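Local coordinates for ABC transporter, solute-binding protein (Staphylococcus aureus, PDB 6LKK), which binds glucose 6-phosphate as a sensor for a two-component signalling system and has the fold of an ABC-transporter solute-binding protein, at residues S94-P99 with A252-R256; L125-Y131 with F160-Q166. All blocks are in the same frame, centred on the assembly; numbering follows the deposited sequence.

How the contacts relate
After the N-terminal strands and helices, the chain reaches strand 92-105, whose residues 94-99 form the first half of contact 1. Contact 2 begins in the turn from L125 that leads into strand 129-132, the next strand in the sequence. Contact 2 closes soon after, once helices 138-151 and 154-161 have led the chain to strand 165-167. Contact 1 stays open for 152 residues, until the short strand 253-254 returns after helix 240-250, so the whole of contact 2 falls within its span. Both reach the same mixed sheet without touching: their centres lie about 29 Å apart, on opposite sides of the chain's centre. Contact 1 joins the late 252-256 segment to strand 92-105, contact 2 two neighbouring parallel strands.

Contact 1. Residues S94-P99 with A252-R256; sequences SFLLMP and AKSIR
L97 N donates to K253 O (3.0 Å, 175° at the hydrogen), tying strand residues 94-99 to the roughly antiparallel segment 252-256; the touching parts run 139° apart. The return link runs through a water, which donates to L97 O and accepts from K253 N (2.9 Å from N to the water oxygen). Beside it, L97 and K253 put their CB atoms on the same face of the sheet, 3.9 Å apart. The K253 chain then crosses the P99 ring at a slant, with K253 CD 3.9 Å from P99 CD, and bends at its last torsion to bring NZ to a salt bridge with E189 and a hydrogen bond with E268 O. I255 fills the other end. Its CG1 lies anti to the backbone N (chi1 -169°), and the branch ends in CD1, which meets S94 CB at 3.6 Å and L97 CD2 at 3.9 Å. The other branch, CG2, presses on F95 O at 3.3 Å. L96 reaches back with CD2 against K253 O and, more loosely, the methyl of A252. S254 OG accepts from R256 N, an ST turn that spans I255. M98 of strand 92-105 touches the bound glucose 6-phosphate. Q243 of helix 240-250 clasps both segments: its NE2 binds F95 O, while its OE1 bonds with I255 N and S254 OG. Strand 213-221 also pairs with strand 92-105, where F95 and L96 together face D216 in a classic beta bulge.

Contact 2. Residues L125-Y131 with F160-Q166; sequences LKGKIAY and FQNHAMQ
The Y131 ring is sandwiched between F160 CE2 on one face and Q166 CA on the other. F160 presents its edge in a T-shaped pair, the ring centroids 5.2 Å apart and the planes at 63°. From the opposite side Q166 makes a CH-pi contact, its CA 4.1 Å from the Y131 centroid. A water in the ring plane lies at the hydroxyl edge, 2.7 Å from Y131 OH, and donates to Q161 O. The same hydroxyl accepts a nearly straight bond from Q166 NE2 (3.2 Å), the amide standing 76° to the ring. Y131 CG sits between its own N and carbonyl carbon (chi1 69°), which swings the ring over the second segment. One face of the F160 ring is covered by A164 CB, which also packs against I129 CB. K126 CA lies over the H163 ring face, 3.6 Å from its centroid, while a second water joins K126 NZ to H163 ND1, and H163 NE2 bonds with Q122 O. The backbones form parallel strands, M165 N donating to I129 O (2.7 Å) and Y131 N to M165 O (3.0 Å). With helices 138-151 and 154-161 connecting them, strands 129-132 and 165-167 make a beta-alpha-beta crossover; M144 of the first helix touches Y131, F160 and Q161. Ahead of the strand, L125 to K128 form a type II turn in which G127 takes the positive-phi position. G127 N bonds to H163 O at 2.9 Å from above the carbonyl plane, and M165 CG rests on G127 O. Strand 184-188 pairs with strand 129-132 as well, its L186 touching both Y131 and F160.

Contact 1. Residues S94-P99 with A252-R256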
loop_
_atom_site.group_PDB
_atom_site.type_symbol
_atom_site.label_atom_id
_atom_site.label_comp_id
_atom_site.label_asym_id
_atom_site.label_seq_id
_atom_site.Cartn_x
_atom_site.Cartn_y
_atom_site.Cartn_z
ATOM N N SER A 94 5.472 6.994 -9.753
ATOM C CA SER A 94 5.271 6.982 -8.310
ATOM C C SER A 94 4.171 7.965 -7.929
ATOM O O SER A 94 4.037 9.035 -8.530
ATOM C CB SER A 94 6.572 7.321 -7.588
ATOM O OG SER A 94 7.535 6.303 -7.807
ATOM N N PHE A 95 3.379 7.589 -6.918
ATOM C CA PHE A 95 2.158 8.309 -6.573
ATOM C C PHE A 95 2.121 8.736 -5.109
ATOM O O PHE A 95 1.858 9.905 -4.812
ATOM C CB PHE A 95 0.944 7.437 -6.901
ATOM C CG PHE A 95 -0.358 7.968 -6.366
ATOM C CD1 PHE A 95 -0.773 9.256 -6.664
ATOM C CD2 PHE A 95 -1.174 7.170 -5.577
ATOM C CE1 PHE A 95 -1.966 9.745 -6.179
ATOM C CE2 PHE A 95 -2.371 7.653 -5.088
ATOM C CZ PHE A 95 -2.770 8.940 -5.391
ATOM N N LEU A 96 2.364 7.801 -4.188
ATOM C CA LEU A 96 2.314 8.092 -2.761
ATOM C C LEU A 96 3.327 7.219 -2.038
ATOM O O LEU A 96 3.738 6.168 -2.534
ATOM C CB LEU A 96 0.922 7.842 -2.165
ATOM C CG LEU A 96 -0.218 8.824 -2.441
ATOM C CD1 LEU A 96 -1.469 8.331 -1.728
ATOM C CD2 LEU A 96 0.121 10.244 -2.001
ATOM N N LEU A 97 3.719 7.670 -0.850
ATOM C CA LEU A 97 4.541 6.885 0.060
ATOM C C LEU A 97 3.645 6.339 1.162
ATOM O O LEU A 97 2.932 7.103 1.819
ATOM C CB LEU A 97 5.661 7.734 0.662
ATOM C CG LEU A 97 6.541 8.475 -0.347
ATOM C CD1 LEU A 97 7.551 9.346 0.372
ATOM C CD2 LEU A 97 7.242 7.495 -1.271
ATOM N N MET A 98 3.674 5.023 1.357
ATOM C CA MET A 98 2.781 4.362 2.308
ATOM C C MET A 98 3.593 3.490 3.251
ATOM O O MET A 98 3.994 2.372 2.879
ATOM C CB MET A 98 1.730 3.527 1.590
ATOM C CG MET A 98 0.620 3.032 2.503
ATOM S SD MET A 98 -0.447 4.360 3.075
ATOM C CE MET A 98 -1.327 4.713 1.559
ATOM N N PRO A 99 3.859 3.948 4.470
ATOM C CA PRO A 99 4.479 3.062 5.458
ATOM C C PRO A 99 3.567 1.890 5.779
ATOM O O PRO A 99 2.353 2.045 5.931
ATOM C CB PRO A 99 4.678 3.969 6.679
ATOM C CG PRO A 99 4.637 5.354 6.146
ATOM C CD PRO A 99 3.695 5.317 4.988
ATOM N N ALA A 252 -1.682 11.880 4.160
ATOM C CA ALA A 252 -0.928 11.138 3.167
ATOM C C ALA A 252 0.498 11.665 3.118
ATOM O O ALA A 252 0.793 12.772 3.570
ATOM C CB ALA A 252 -1.580 11.256 1.789
ATOM N N LYS A 253 1.391 10.849 2.570
ATOM C CA LYS A 253 2.779 11.239 2.361
ATOM C C LYS A 253 2.985 11.424 0.863
ATOM O O LYS A 253 3.020 10.447 0.106
ATOM C CB LYS A 253 3.728 10.206 2.958
ATOM C CG LYS A 253 3.723 10.228 4.483
ATOM C CD LYS A 253 4.607 9.149 5.080
ATOM C CE LYS A 253 4.816 9.365 6.574
ATOM N NZ LYS A 253 3.545 9.320 7.348
ATOM N N SER A 254 3.108 12.678 0.444
ATOM C CA SER A 254 3.186 13.008 -0.969
ATOM C C SER A 254 4.488 12.514 -1.584
ATOM O O SER A 254 5.533 12.446 -0.929
ATOM C CB SER A 254 3.067 14.518 -1.164
ATOM O OG SER A 254 3.281 14.882 -2.521
ATOM N N ILE A 255 4.415 12.181 -2.875
ATOM C CA ILE A 255 5.608 11.846 -3.648
ATOM C C ILE A 255 6.364 13.080 -4.116
ATOM O O ILE A 255 7.487 12.948 -4.613
ATOM C CB ILE A 255 5.199 10.974 -4.851
ATOM C CG1 ILE A 255 6.418 10.360 -5.551
ATOM C CG2 ILE A 255 4.365 11.779 -5.848
ATOM C CD1 ILE A 255 7.222 9.409 -4.686
ATOM N N ARG A 256 5.795 14.272 -3.953
ATOM C CA ARG A 256 6.352 15.487 -4.530
ATOM C C ARG A 256 7.192 16.262 -3.519
ATOM O O ARG A 256 6.919 16.257 -2.316
ATOM C CB ARG A 256 5.238 16.391 -5.058
ATOM C CG ARG A 256 4.462 15.812 -6.228
ATOM C CD ARG A 256 3.386 16.786 -6.692
ATOM N NE ARG A 256 3.946 18.031 -7.220
ATOM C CZ ARG A 256 4.039 18.350 -8.510
ATOM N NH1 ARG A 256 3.608 17.527 -9.458
ATOM N NH2 ARG A 256 4.569 19.511 -8.855
HETATM O O HOH W 1 0.380 8.101 2.313
#

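Contact 2. Residues L125-Y131 with F160-Q166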
loop_
_atom_site.group_PDB
_atom_site.type_symbol
_atom_site.label_atom_id
_atom_site.label_comp_id
_atom_site.label_asym_id
_atom_site.label_seq_id
_atom_site.Cartn_x
_atom_site.Cartn_y
_atom_site.Cartn_z
ATOM N N LEU A 125 0.703 -13.660 22.776
ATOM C CA LEU A 125 0.072 -13.197 21.549
ATOM C C LEU A 125 -0.124 -14.300 20.516
ATOM O O LEU A 125 -0.655 -14.026 19.437
ATOM C CB LEU A 125 0.902 -12.067 20.934
ATOM C CG LEU A 125 0.970 -10.768 21.739
ATOM C CD1 LEU A 125 1.960 -9.797 21.111
ATOM C CD2 LEU A 125 -0.402 -10.120 21.864
ATOM N N LYS A 126 0.279 -15.534 20.816
ATOM C CA LYS A 126 0.211 -16.595 19.819
ATOM C C LYS A 126 -1.223 -16.808 19.357
ATOM O O LYS A 126 -2.146 -16.905 20.172
ATOM C CB LYS A 126 0.775 -17.898 20.380
ATOM C CG LYS A 126 0.743 -19.037 19.374
ATOM C CD LYS A 126 1.728 -20.131 19.727
ATOM C CE LYS A 126 1.517 -21.363 18.859
ATOM N NZ LYS A 126 1.796 -21.104 17.420
ATOM N N GLY A 127 -1.406 -16.886 18.040
ATOM C CA GLY A 127 -2.722 -17.052 17.460
ATOM C C GLY A 127 -3.642 -15.860 17.599
ATOM O O GLY A 127 -4.793 -15.936 17.157
ATOM N N LYS A 128 -3.176 -14.763 18.195
ATOM C CA LYS A 128 -3.982 -13.565 18.385
ATOM C C LYS A 128 -3.453 -12.393 17.567
ATOM O O LYS A 128 -3.781 -11.237 17.852
ATOM C CB LYS A 128 -4.042 -13.214 19.871
ATOM C CG LYS A 128 -4.578 -14.359 20.724
ATOM C CD LYS A 128 -4.742 -13.974 22.183
ATOM C CE LYS A 128 -5.272 -15.145 22.995
ATOM N NZ LYS A 128 -5.651 -14.751 24.381
ATOM N N ILE A 129 -2.644 -12.682 16.549
ATOM C CA ILE A 129 -2.095 -11.695 15.630
ATOM C C ILE A 129 -2.556 -12.063 14.228
ATOM O O ILE A 129 -2.649 -13.249 13.896
ATOM C CB ILE A 129 -0.553 -11.658 15.696
ATOM C CG1 ILE A 129 -0.077 -11.561 17.146
ATOM C CG2 ILE A 129 -0.007 -10.510 14.854
ATOM C CD1 ILE A 129 -0.605 -10.355 17.890
ATOM N N ALA A 130 -2.833 -11.053 13.404
ATOM C CA ALA A 130 -3.350 -11.278 12.061
ATOM C C ALA A 130 -2.492 -10.575 11.016
ATOM O O ALA A 130 -1.862 -9.550 11.286
ATOM C CB ALA A 130 -4.799 -10.796 11.932
ATOM N N TYR A 131 -2.481 -11.147 9.814
ATOM C CA TYR A 131 -1.857 -10.533 8.651
ATOM C C TYR A 131 -2.582 -11.037 7.412
ATOM O O TYR A 131 -3.371 -11.981 7.479
ATOM C CB TYR A 131 -0.355 -10.838 8.579
ATOM C CG TYR A 131 -0.021 -12.283 8.276
ATOM C CD1 TYR A 131 -0.205 -13.275 9.230
ATOM C CD2 TYR A 131 0.489 -12.651 7.039
ATOM C CE1 TYR A 131 0.104 -14.595 8.956
ATOM C CE2 TYR A 131 0.802 -13.966 6.758
ATOM C CZ TYR A 131 0.608 -14.933 7.718
ATOM O OH TYR A 131 0.922 -16.244 7.430
ATOM N N PHE A 160 7.145 -16.097 12.479
ATOM C CA PHE A 160 5.997 -15.204 12.584
ATOM C C PHE A 160 4.732 -15.879 12.072
ATOM O O PHE A 160 3.680 -15.836 12.723
ATOM C CB PHE A 160 6.242 -13.906 11.815
ATOM C CG PHE A 160 5.008 -13.066 11.690
ATOM C CD1 PHE A 160 4.622 -12.228 12.720
ATOM C CD2 PHE A 160 4.202 -13.156 10.567
ATOM C CE1 PHE A 160 3.470 -11.475 12.623
ATOM C CE2 PHE A 160 3.048 -12.406 10.466
ATOM C CZ PHE A 160 2.682 -11.568 11.496
ATOM N N GLN A 161 4.808 -16.498 10.892
ATOM C CA GLN A 161 3.619 -17.099 10.302
ATOM C C GLN A 161 3.049 -18.199 11.189
ATOM O O GLN A 161 1.828 -18.365 11.257
ATOM C CB GLN A 161 3.943 -17.639 8.909
ATOM C CG GLN A 161 4.259 -16.545 7.901
ATOM C CD GLN A 161 4.488 -17.081 6.505
ATOM O OE1 GLN A 161 5.216 -18.053 6.312
ATOM N NE2 GLN A 161 3.862 -16.447 5.520
ATOM N N ASN A 162 3.908 -18.948 11.883
ATOM C CA ASN A 162 3.427 -19.960 12.816
ATOM C C ASN A 162 2.837 -19.352 14.079
ATOM O O ASN A 162 2.207 -20.073 14.860
ATOM C CB ASN A 162 4.564 -20.914 13.187
ATOM C CG ASN A 162 5.006 -21.778 12.019
ATOM O OD1 ASN A 162 4.198 -22.151 11.170
ATOM N ND2 ASN A 162 6.295 -22.097 11.972
ATOM N N HIS A 163 3.026 -18.052 14.294
ATOM C CA HIS A 163 2.512 -17.351 15.459
ATOM C C HIS A 163 1.226 -16.590 15.170
ATOM O O HIS A 163 0.564 -16.142 16.111
ATOM C CB HIS A 163 3.575 -16.370 15.972
ATOM C CG HIS A 163 3.507 -16.103 17.444
ATOM N ND1 HIS A 163 3.957 -17.004 18.385
ATOM C CD2 HIS A 163 3.062 -15.027 18.134
ATOM C CE1 HIS A 163 3.784 -16.496 19.593
ATOM N NE2 HIS A 163 3.241 -15.298 19.468
ATOM N N ALA A 164 0.850 -16.449 13.900
ATOM C CA ALA A 164 -0.176 -15.505 13.485
ATOM C C ALA A 164 -1.205 -16.188 12.594
ATOM O O ALA A 164 -1.002 -17.299 12.098
ATOM C CB ALA A 164 0.449 -14.314 12.747
ATOM N N MET A 165 -2.316 -15.487 12.388
ATOM C CA MET A 165 -3.438 -15.967 11.592
ATOM C C MET A 165 -3.463 -15.196 10.280
ATOM O O MET A 165 -3.551 -13.963 10.285
ATOM C CB MET A 165 -4.754 -15.782 12.347
ATOM C CG MET A 165 -4.720 -16.280 13.780
ATOM S SD MET A 165 -4.462 -18.059 13.886
ATOM C CE MET A 165 -6.150 -18.645 13.752
ATOM N N GLN A 166 -3.384 -15.916 9.167
ATOM C CA GLN A 166 -3.414 -15.294 7.852
ATOM C C GLN A 166 -4.858 -15.088 7.416
ATOM O O GLN A 166 -5.681 -16.004 7.512
ATOM C CB GLN A 166 -2.673 -16.146 6.824
ATOM C CG GLN A 166 -2.574 -15.489 5.457
ATOM C CD GLN A 166 -1.902 -16.370 4.426
ATOM O OE1 GLN A 166 -2.513 -16.749 3.429
ATOM N NE2 GLN A 166 -0.638 -16.693 4.658
HETATM O O HOH W 2 4.261 -19.697 17.703
HETATM O O HOH W 3 0.129 -18.171 9.147
#